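Local coordinates for protein hemin degrading factor (PDB 4IMH) that binds heme in the cytoplasm of Pseudomonas aeruginosa and probably takes part in its transport and in the handling of heme for degradation, at residues L245-A250 with L276-D281; W118-A123 with A174-H179. All coordinates share one frame; numbering follows the deposited sequence.

Contact 1. Residues L245-A250 with L276-D281; sequences LFEAAA and LKWLDD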
loop_
_atom_site.group_PDB
_atom_site.type_symbol
_atom_site.label_atom_id
_atom_site.label_comp_id
_atom_site.label_asym_id
_atom_site.label_seq_id
_atom_site.Cartn_x
_atom_site.Cartn_y
_atom_site.Cartn_z
ATOM N N LEU A 245 -16.871 12.127 0.939
ATOM C CA LEU A 245 -15.960 12.920 0.116
ATOM C C LEU A 245 -15.710 12.220 -1.224
ATOM O O LEU A 245 -15.647 12.868 -2.265
ATOM C CB LEU A 245 -14.629 13.167 0.841
ATOM C CG LEU A 245 -13.632 13.980 0.006
ATOM C CD1 LEU A 245 -12.900 14.941 0.881
ATOM C CD2 LEU A 245 -12.653 13.094 -0.680
ATOM N N PHE A 246 -15.537 10.900 -1.196
ATOM C CA PHE A 246 -15.423 10.136 -2.447
ATOM C C PHE A 246 -16.687 10.332 -3.306
ATOM O O PHE A 246 -16.626 10.558 -4.517
ATOM C CB PHE A 246 -15.209 8.625 -2.193
ATOM C CG PHE A 246 -13.772 8.199 -2.033
ATOM C CD1 PHE A 246 -12.932 8.131 -3.115
ATOM C CD2 PHE A 246 -13.288 7.790 -0.803
ATOM C CE1 PHE A 246 -11.637 7.682 -2.979
ATOM C CE2 PHE A 246 -11.996 7.352 -0.654
ATOM C CZ PHE A 246 -11.168 7.301 -1.744
ATOM N N GLU A 247 -17.848 10.205 -2.692
ATOM C CA GLU A 247 -19.080 10.427 -3.431
ATOM C C GLU A 247 -19.164 11.848 -3.991
ATOM O O GLU A 247 -19.606 12.042 -5.128
ATOM C CB GLU A 247 -20.273 10.099 -2.535
ATOM C CG GLU A 247 -20.347 8.577 -2.272
ATOM C CD GLU A 247 -21.138 8.201 -1.036
ATOM O OE1 GLU A 247 -21.437 7.001 -0.863
ATOM O OE2 GLU A 247 -21.491 9.102 -0.252
ATOM N N ALA A 248 -18.709 12.833 -3.219
ATOM C CA ALA A 248 -18.696 14.214 -3.694
ATOM C C ALA A 248 -17.687 14.382 -4.852
ATOM O O ALA A 248 -17.972 15.038 -5.863
ATOM C CB ALA A 248 -18.369 15.167 -2.547
ATOM N N ALA A 249 -16.521 13.752 -4.721
ATOM C CA ALA A 249 -15.505 13.843 -5.752
ATOM C C ALA A 249 -15.971 13.196 -7.060
ATOM O O ALA A 249 -15.676 13.715 -8.144
ATOM C CB ALA A 249 -14.189 13.190 -5.259
ATOM N N ALA A 250 -16.724 12.094 -6.976
ATOM C CA ALA A 250 -17.196 11.411 -8.178
ATOM C C ALA A 250 -18.212 12.267 -8.930
ATOM O O ALA A 250 -18.234 12.302 -10.157
ATOM C CB ALA A 250 -17.815 10.064 -7.824
ATOM N N LEU A 276 -18.679 4.248 -7.643
ATOM C CA LEU A 276 -18.576 3.929 -6.217
ATOM C C LEU A 276 -19.654 2.939 -5.791
ATOM O O LEU A 276 -20.763 2.969 -6.300
ATOM C CB LEU A 276 -18.722 5.201 -5.401
ATOM C CG LEU A 276 -17.839 6.359 -5.850
ATOM C CD1 LEU A 276 -18.147 7.560 -4.991
ATOM C CD2 LEU A 276 -16.395 5.987 -5.760
ATOM N N LYS A 277 -19.345 2.098 -4.823
ATOM C CA LYS A 277 -20.307 1.091 -4.401
ATOM C C LYS A 277 -20.052 0.653 -2.973
ATOM O O LYS A 277 -18.928 0.337 -2.582
ATOM C CB LYS A 277 -20.226 -0.137 -5.319
ATOM C CG LYS A 277 -21.218 -1.227 -5.008
ATOM C CD LYS A 277 -22.482 -1.022 -5.743
ATOM C CE LYS A 277 -23.368 -2.225 -5.605
ATOM N NZ LYS A 277 -24.021 -2.479 -6.883
ATOM N N TRP A 278 -21.125 0.613 -2.207
ATOM C CA TRP A 278 -21.101 0.012 -0.896
ATOM C C TRP A 278 -21.540 -1.421 -0.983
ATOM O O TRP A 278 -22.532 -1.726 -1.651
ATOM C CB TRP A 278 -22.040 0.740 0.058
ATOM C CG TRP A 278 -21.566 2.014 0.671
ATOM C CD1 TRP A 278 -21.851 3.308 0.268
ATOM C CD2 TRP A 278 -20.761 2.124 1.841
ATOM N NE1 TRP A 278 -21.261 4.207 1.134
ATOM C CE2 TRP A 278 -20.594 3.509 2.108
ATOM C CE3 TRP A 278 -20.175 1.188 2.708
ATOM C CZ2 TRP A 278 -19.869 3.960 3.190
ATOM C CZ3 TRP A 278 -19.470 1.642 3.778
ATOM C CH2 TRP A 278 -19.325 3.016 4.021
ATOM N N LEU A 279 -20.848 -2.294 -0.292
ATOM C CA LEU A 279 -21.342 -3.654 -0.077
ATOM C C LEU A 279 -21.069 -4.044 1.369
ATOM O O LEU A 279 -19.914 -4.235 1.725
ATOM C CB LEU A 279 -20.664 -4.638 -1.038
ATOM C CG LEU A 279 -21.174 -6.082 -1.043
ATOM C CD1 LEU A 279 -22.659 -6.180 -1.328
ATOM C CD2 LEU A 279 -20.400 -6.878 -2.086
ATOM N N ASP A 280 -22.114 -4.123 2.189
ATOM C CA ASP A 280 -21.966 -4.218 3.653
ATOM C C ASP A 280 -21.028 -3.105 4.139
ATOM O O ASP A 280 -21.379 -1.954 3.928
ATOM C CB ASP A 280 -21.505 -5.622 4.064
ATOM C CG ASP A 280 -22.648 -6.655 3.873
ATOM O OD1 ASP A 280 -23.808 -6.242 3.968
ATOM O OD2 ASP A 280 -22.419 -7.849 3.669
ATOM N N ASP A 281 -19.900 -3.405 4.788
ATOM C CA ASP A 281 -19.041 -2.330 5.324
ATOM C C ASP A 281 -17.855 -2.022 4.411
ATOM O O ASP A 281 -16.979 -1.226 4.764
ATOM C CB ASP A 281 -18.546 -2.664 6.728
ATOM C CG ASP A 281 -19.681 -2.684 7.763
ATOM O OD1 ASP A 281 -20.604 -1.796 7.725
ATOM O OD2 ASP A 281 -19.665 -3.612 8.593
#
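L276 points its side chain at the helix wall, and one methyl does most of the touching. CD1 of L276 lies 3.4 Å from CA of E247 and 3.4 Å from the carbonyl O of F246. The same methyl is 3.8 Å from CB of A250, one helical turn on from F246. It sits against the helix surface made by the carbonyl of F246, the backbone of E247 and CB of A250. The outer torsion of L276 is extended (chi2 177°) and carries CD1 on to the helix. The stem of E247 crosses over this methyl, with CG 3.6 Å from CD1 of L276. The helix 241-252 here packs beside 276-279, an edge strand of a nine-stranded antiparallel sheet. The axes of the two short segments are 9.8 Å apart and run nearly antiparallel, at 151°. Beyond CG, E247 is extended and reaches W278. There OE1 of E247 accepts a weak hydrogen bond from NE1 of W278, 3.4 Å long and bent to 137° at the hydrogen. OE1 comes to the indole edge near the ring plane, while the carboxylate as a whole is turned steeply from it. F283 of the neighbouring strand also touches E247 and meets the W278 ring edge-to-face.

Contact 2. Residues W118-A123 with A174-H179; sequences WNAVFA and AVLALH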
loop_
_atom_site.group_PDB
_atom_site.type_symbol
_atom_site.label_atom_id
_atom_site.label_comp_id
_atom_site.label_asym_id
_atom_site.label_seq_id
_atom_site.Cartn_x
_atom_site.Cartn_y
_atom_site.Cartn_z
ATOM N N TRP A 118 12.017 -5.669 2.068
ATOM C CA TRP A 118 11.585 -6.662 1.086
ATOM C C TRP A 118 12.463 -7.912 1.229
ATOM O O TRP A 118 13.682 -7.826 1.153
ATOM C CB TRP A 118 11.704 -6.118 -0.324
ATOM C CG TRP A 118 10.785 -5.045 -0.663
ATOM C CD1 TRP A 118 10.274 -4.084 0.185
ATOM C CD2 TRP A 118 10.176 -4.811 -1.954
ATOM N NE1 TRP A 118 9.424 -3.250 -0.520
ATOM C CE2 TRP A 118 9.332 -3.676 -1.823
ATOM C CE3 TRP A 118 10.312 -5.398 -3.199
ATOM C CZ2 TRP A 118 8.597 -3.163 -2.896
ATOM C CZ3 TRP A 118 9.587 -4.884 -4.280
ATOM C CH2 TRP A 118 8.721 -3.795 -4.116
ATOM N N ASN A 119 11.862 -9.067 1.472
ATOM C CA ASN A 119 12.640 -10.227 1.866
ATOM C C ASN A 119 12.670 -11.305 0.764
ATOM O O ASN A 119 13.732 -11.779 0.401
ATOM C CB ASN A 119 12.100 -10.777 3.198
ATOM C CG ASN A 119 12.840 -12.023 3.672
ATOM O OD1 ASN A 119 12.338 -13.132 3.565
ATOM N ND2 ASN A 119 14.027 -11.828 4.217
ATOM N N ALA A 120 11.510 -11.703 0.251
ATOM C CA ALA A 120 11.432 -12.850 -0.653
ATOM C C ALA A 120 10.384 -12.572 -1.710
ATOM O O ALA A 120 9.431 -11.794 -1.513
ATOM C CB ALA A 120 11.103 -14.126 0.109
ATOM N N VAL A 121 10.598 -13.154 -2.855
ATOM C CA VAL A 121 9.707 -12.972 -3.983
ATOM C C VAL A 121 9.567 -14.284 -4.791
ATOM O O VAL A 121 10.513 -15.066 -4.909
ATOM C CB VAL A 121 10.209 -11.827 -4.846
ATOM C CG1 VAL A 121 11.719 -11.928 -5.106
ATOM C CG2 VAL A 121 9.447 -11.677 -6.125
ATOM N N PHE A 122 8.328 -14.514 -5.259
ATOM C CA PHE A 122 7.885 -15.713 -5.927
ATOM C C PHE A 122 7.148 -15.339 -7.186
ATOM O O PHE A 122 6.380 -14.329 -7.234
ATOM C CB PHE A 122 6.965 -16.517 -5.027
ATOM C CG PHE A 122 7.581 -16.894 -3.714
ATOM C CD1 PHE A 122 7.496 -16.021 -2.637
ATOM C CD2 PHE A 122 8.245 -18.139 -3.545
ATOM C CE1 PHE A 122 8.082 -16.350 -1.417
ATOM C CE2 PHE A 122 8.807 -18.481 -2.325
ATOM C CZ PHE A 122 8.722 -17.578 -1.254
ATOM N N ALA A 123 7.376 -16.154 -8.202
ATOM C CA ALA A 123 6.606 -16.144 -9.419
ATOM C C ALA A 123 5.635 -17.310 -9.346
ATOM O O ALA A 123 6.048 -18.479 -9.265
ATOM C CB ALA A 123 7.511 -16.269 -10.658
ATOM N N ALA A 174 11.865 -25.032 -0.111
ATOM C CA ALA A 174 11.149 -23.765 -0.312
ATOM C C ALA A 174 11.000 -22.868 0.936
ATOM O O ALA A 174 10.941 -21.639 0.800
ATOM C CB ALA A 174 9.794 -24.069 -0.854
ATOM N N VAL A 175 10.933 -23.483 2.121
ATOM C CA VAL A 175 10.857 -22.780 3.415
ATOM C C VAL A 175 11.531 -21.391 3.450
ATOM O O VAL A 175 12.680 -21.210 3.010
ATOM C CB VAL A 175 11.484 -23.631 4.562
ATOM C CG1 VAL A 175 10.697 -24.922 4.769
ATOM C CG2 VAL A 175 12.959 -23.916 4.289
ATOM N N LEU A 176 10.780 -20.428 3.981
ATOM C CA LEU A 176 11.167 -19.013 4.041
ATOM C C LEU A 176 11.839 -18.568 5.354
ATOM O O LEU A 176 11.341 -18.862 6.439
ATOM C CB LEU A 176 9.913 -18.179 3.796
ATOM C CG LEU A 176 10.057 -16.682 3.649
ATOM C CD1 LEU A 176 10.954 -16.368 2.482
ATOM C CD2 LEU A 176 8.662 -16.118 3.460
ATOM N N ALA A 177 12.969 -17.867 5.242
ATOM C CA ALA A 177 13.697 -17.334 6.403
ATOM C C ALA A 177 13.191 -15.967 6.930
ATOM O O ALA A 177 13.291 -14.966 6.223
ATOM C CB ALA A 177 15.158 -17.215 6.070
ATOM N N LEU A 178 12.721 -15.923 8.184
ATOM C CA LEU A 178 12.100 -14.726 8.768
ATOM C C LEU A 178 12.820 -14.187 10.017
ATOM O O LEU A 178 13.630 -14.884 10.618
ATOM C CB LEU A 178 10.642 -15.028 9.105
ATOM C CG LEU A 178 9.806 -15.563 7.910
ATOM C CD1 LEU A 178 8.379 -15.769 8.326
ATOM C CD2 LEU A 178 9.867 -14.642 6.687
ATOM N N HIS A 179 12.538 -12.932 10.376
ATOM C CA HIS A 179 13.108 -12.304 11.577
ATOM C C HIS A 179 11.992 -11.711 12.418
ATOM O O HIS A 179 11.038 -11.140 11.889
ATOM C CB HIS A 179 14.089 -11.189 11.211
ATOM C CG HIS A 179 15.143 -11.597 10.235
ATOM N ND1 HIS A 179 14.921 -11.639 8.874
ATOM C CD2 HIS A 179 16.439 -11.948 10.417
ATOM C CE1 HIS A 179 16.027 -12.024 8.263
ATOM N NE2 HIS A 179 16.964 -12.215 9.175
#
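The contact lies at a classic beta bulge in strand 118-128, where N119 and A120 both face F139 of the next strand. Both turn their side chains toward the segment 174-179. That segment has no regular structure. It belongs to the long connection between helix 160-167 and helix 195-204. L176 points back at the strand: chi1 of -173° sends CG toward it, and chi2 near 60° sets CD1 against CB of A120. CD1 of L176 and CB of A120 are 3.3 Å apart, closer than usual for two carbons. The side chains of N119 and L176 run alongside each other in antiparallel sense, and OD1 of N119 lies 3.7 Å from CD1 of L176. Because L176 is poorly ordered, both distances are doubtful.

The strand lies in the sheet between 53-56 and 131-140, in the N-terminal HemS/ChuX domain. The connection passes beside it without pairing as another strand. OD1 of N119 also comes within 3.4 Å of the carbonyl O of A177. Both are acceptors, so this is proximity and not a bond. ND2 of N119 instead gives a weak hydrogen bond to OE1 of Q141. OD1 of N119 is 4.3 Å from CD2 of L178, a looser approach. R55 of strand 53-56 touches both A120 and L176. Further along, the carbonyl O of H179 accepts a hydrogen bond from NE2 of Q142.

Of the four segments, 118-123, on strand 118-128, comes first, and contact 2 closes when the chain returns at 174-179. The 50 residues between hold strands 131-140 and 145-151 and helix 160-167. Contact 1 opens later, at 245-250, and closes at 276-281 after strands 256-262 and 265-271 of a second nine-stranded sheet. The two are in series, neither nested nor crossed. Both reach the first sheet, near its opposite ends: strand 118-128 is next to one outermost strand, and 276-279 is the other. Contact 2 ties an irregular connection to this sheet; contact 1 sets a helix packed on the second sheet against its edge strand 276-279. Their centres are 37 Å apart.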